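Local coordinates for protein zebrafish RNase5 (Danio rerio, PDB 3LJE) that belongs to the pancreatic ribonuclease family and, as an RNase related to the angiogenins, probably cleaves RNA, at residues A[51-56]-A[81-86]. Residues are numbered along the deposited sequence; the frame is centred on the assembly and turned at random.
Sequences FIQATK and PVVTCK. With SO4 (sulfate ion), chain D.
Phe-51 and Val-83 form an antiparallel hydrogen-bonded pair: Phe-51 N gives its hydrogen to Val-83 O at 2.8 Å, and Val-83 N returns one to Phe-51 O at 2.9 Å, both nearly straight. Two residues on, past the non-hydrogen-bonded pair Ile-52/Val-82, Gln-53 N makes a third hydrogen bond, to Pro-81 O at 2.8 Å. There Gln-53 centres an inverse gamma turn, and the chain leaves the sheet for Thr-55, whose OG1 accepts a hydrogen bond from Arg-58 N as the N-cap of helix 56-60 and donates to O3 of a sulfate ion, probably from the crystallisation liquor, at 2.6 Å. With CG anti to its own carbonyl carbon (chi1 -66°) and the chain extended beyond, the Gln-53 side chain lies across Pro-81 and Val-83. Its OE1 lies 3.5 Å from Pro-81 CB; its NE2 rests 3.6 Å from Val-83 CG2 and is hydrogen-bonded to Met-23 O. Cys-85 SG, disulfide-bonded to Cys-28, meets the Phe-51 ring edge in plane, 3.8 Å from CE2. Ile-52 and Val-82 turn to the sheet face away from Phe-51 and Val-83, where both touch Ile-107. Strand 80-89 pairs with strand 48-52 on one edge and 97-112 on the other, while Ile-59 of helix 56-60 packs on Ile-52.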
loop_
_atom_site.group_PDB
_atom_site.type_symbol
_atom_site.label_atom_id
_atom_site.label_comp_id
_atom_site.label_asym_id
_atom_site.label_seq_id
_atom_site.Cartn_x
_atom_site.Cartn_y
_atom_site.Cartn_z
ATOM N N PHE A 51 -0.580 4.180 -2.178
ATOM C CA PHE A 51 -1.972 3.786 -2.024
ATOM C C PHE A 51 -2.537 3.335 -3.387
ATOM O O PHE A 51 -2.478 4.089 -4.368
ATOM C CB PHE A 51 -2.808 5.008 -1.546
ATOM C CG PHE A 51 -2.386 5.451 -0.170
ATOM C CD1 PHE A 51 -2.940 4.773 0.967
ATOM C CD2 PHE A 51 -1.440 6.491 -0.002
ATOM C CE1 PHE A 51 -2.509 5.174 2.294
ATOM C CE2 PHE A 51 -1.056 6.887 1.303
ATOM C CZ PHE A 51 -1.586 6.229 2.426
ATOM N N ILE A 52 -3.037 2.122 -3.426
ATOM C CA ILE A 52 -3.604 1.588 -4.655
ATOM C C ILE A 52 -5.060 2.122 -4.654
ATOM O O ILE A 52 -5.853 1.902 -3.691
ATOM C CB ILE A 52 -3.664 0.064 -4.614
ATOM C CG1 ILE A 52 -2.204 -0.502 -4.419
ATOM C CG2 ILE A 52 -4.376 -0.476 -5.954
ATOM C CD1 ILE A 52 -2.309 -2.044 -3.937
ATOM N N GLN A 53 -5.444 2.751 -5.776
ATOM C CA GLN A 53 -6.844 3.306 -5.889
ATOM C C GLN A 53 -7.825 2.300 -6.347
ATOM O O GLN A 53 -8.331 2.354 -7.458
ATOM C CB GLN A 53 -6.793 4.562 -6.812
ATOM C CG GLN A 53 -5.997 5.678 -6.179
ATOM C CD GLN A 53 -5.811 6.780 -7.230
ATOM O OE1 GLN A 53 -5.176 6.477 -8.290
ATOM N NE2 GLN A 53 -6.294 8.070 -6.953
ATOM N N ALA A 54 -8.103 1.330 -5.498
ATOM C CA ALA A 54 -9.040 0.293 -5.880
ATOM C C ALA A 54 -9.653 -0.318 -4.662
ATOM O O ALA A 54 -9.258 -0.003 -3.552
ATOM C CB ALA A 54 -8.344 -0.773 -6.712
ATOM N N THR A 55 -10.648 -1.197 -4.856
ATOM C CA THR A 55 -11.291 -1.867 -3.725
ATOM C C THR A 55 -10.439 -3.010 -3.236
ATOM O O THR A 55 -9.630 -3.591 -3.977
ATOM C CB THR A 55 -12.661 -2.507 -4.087
ATOM O OG1 THR A 55 -12.427 -3.554 -5.061
ATOM C CG2 THR A 55 -13.623 -1.487 -4.711
ATOM N N LYS A 56 -10.618 -3.378 -1.980
ATOM C CA LYS A 56 -9.833 -4.503 -1.486
ATOM C C LYS A 56 -10.152 -5.770 -2.231
ATOM O O LYS A 56 -9.243 -6.575 -2.491
ATOM C CB LYS A 56 -10.069 -4.751 0.006
ATOM C CG LYS A 56 -11.546 -4.934 0.341
ATOM C CD LYS A 56 -11.673 -5.160 1.848
ATOM C CE LYS A 56 -13.132 -5.495 2.262
ATOM N NZ LYS A 56 -13.125 -5.466 3.786
ATOM N N PRO A 81 -4.316 1.870 -10.898
ATOM C CA PRO A 81 -4.104 3.266 -10.569
ATOM C C PRO A 81 -3.520 3.395 -9.186
ATOM O O PRO A 81 -4.028 2.799 -8.236
ATOM C CB PRO A 81 -5.490 3.892 -10.625
ATOM C CG PRO A 81 -6.411 2.776 -10.222
ATOM C CD PRO A 81 -5.631 1.494 -10.351
ATOM N N VAL A 82 -2.497 4.190 -9.011
ATOM C CA VAL A 82 -1.919 4.377 -7.685
ATOM C C VAL A 82 -1.530 5.810 -7.426
ATOM O O VAL A 82 -1.272 6.579 -8.346
ATOM C CB VAL A 82 -0.605 3.525 -7.419
ATOM C CG1 VAL A 82 -0.926 1.946 -7.680
ATOM C CG2 VAL A 82 0.613 4.059 -8.321
ATOM N N VAL A 83 -1.472 6.153 -6.130
ATOM C CA VAL A 83 -0.921 7.442 -5.727
ATOM C C VAL A 83 0.229 7.121 -4.799
ATOM O O VAL A 83 0.023 6.427 -3.762
ATOM C CB VAL A 83 -1.953 8.322 -4.951
ATOM C CG1 VAL A 83 -1.128 9.450 -4.122
ATOM C CG2 VAL A 83 -2.970 8.856 -5.944
ATOM N N THR A 84 1.434 7.537 -5.169
ATOM C CA THR A 84 2.611 7.344 -4.323
ATOM C C THR A 84 2.984 8.585 -3.531
ATOM O O THR A 84 3.136 9.703 -4.129
ATOM C CB THR A 84 3.829 6.910 -5.168
ATOM O OG1 THR A 84 3.489 5.656 -5.795
ATOM C CG2 THR A 84 5.040 6.712 -4.278
ATOM N N CYS A 85 3.125 8.438 -2.183
ATOM C CA CYS A 85 3.440 9.596 -1.327
ATOM C C CYS A 85 4.922 9.490 -0.969
ATOM O O CYS A 85 5.280 8.477 -0.452
ATOM C CB CYS A 85 2.605 9.539 -0.004
ATOM S SG CYS A 85 0.836 9.738 -0.423
ATOM N N LYS A 86 5.748 10.493 -1.291
ATOM C CA LYS A 86 7.187 10.436 -0.978
ATOM C C LYS A 86 7.539 11.571 -0.047
ATOM O O LYS A 86 7.188 12.700 -0.283
ATOM C CB LYS A 86 8.072 10.591 -2.228
ATOM C CG LYS A 86 7.666 9.649 -3.300
ATOM C CD LYS A 86 8.461 9.849 -4.646
ATOM C CE LYS A 86 7.442 9.473 -5.805
ATOM N NZ LYS A 86 7.880 8.162 -6.449
HETATM S S SO4 D . -14.878 -3.580 -7.732
HETATM O O1 SO4 D . -13.744 -3.031 -8.512
HETATM O O2 SO4 D . -15.655 -4.499 -8.629
HETATM O O3 SO4 D . -14.454 -4.331 -6.497
HETATM O O4 SO4 D . -15.629 -2.348 -7.400
#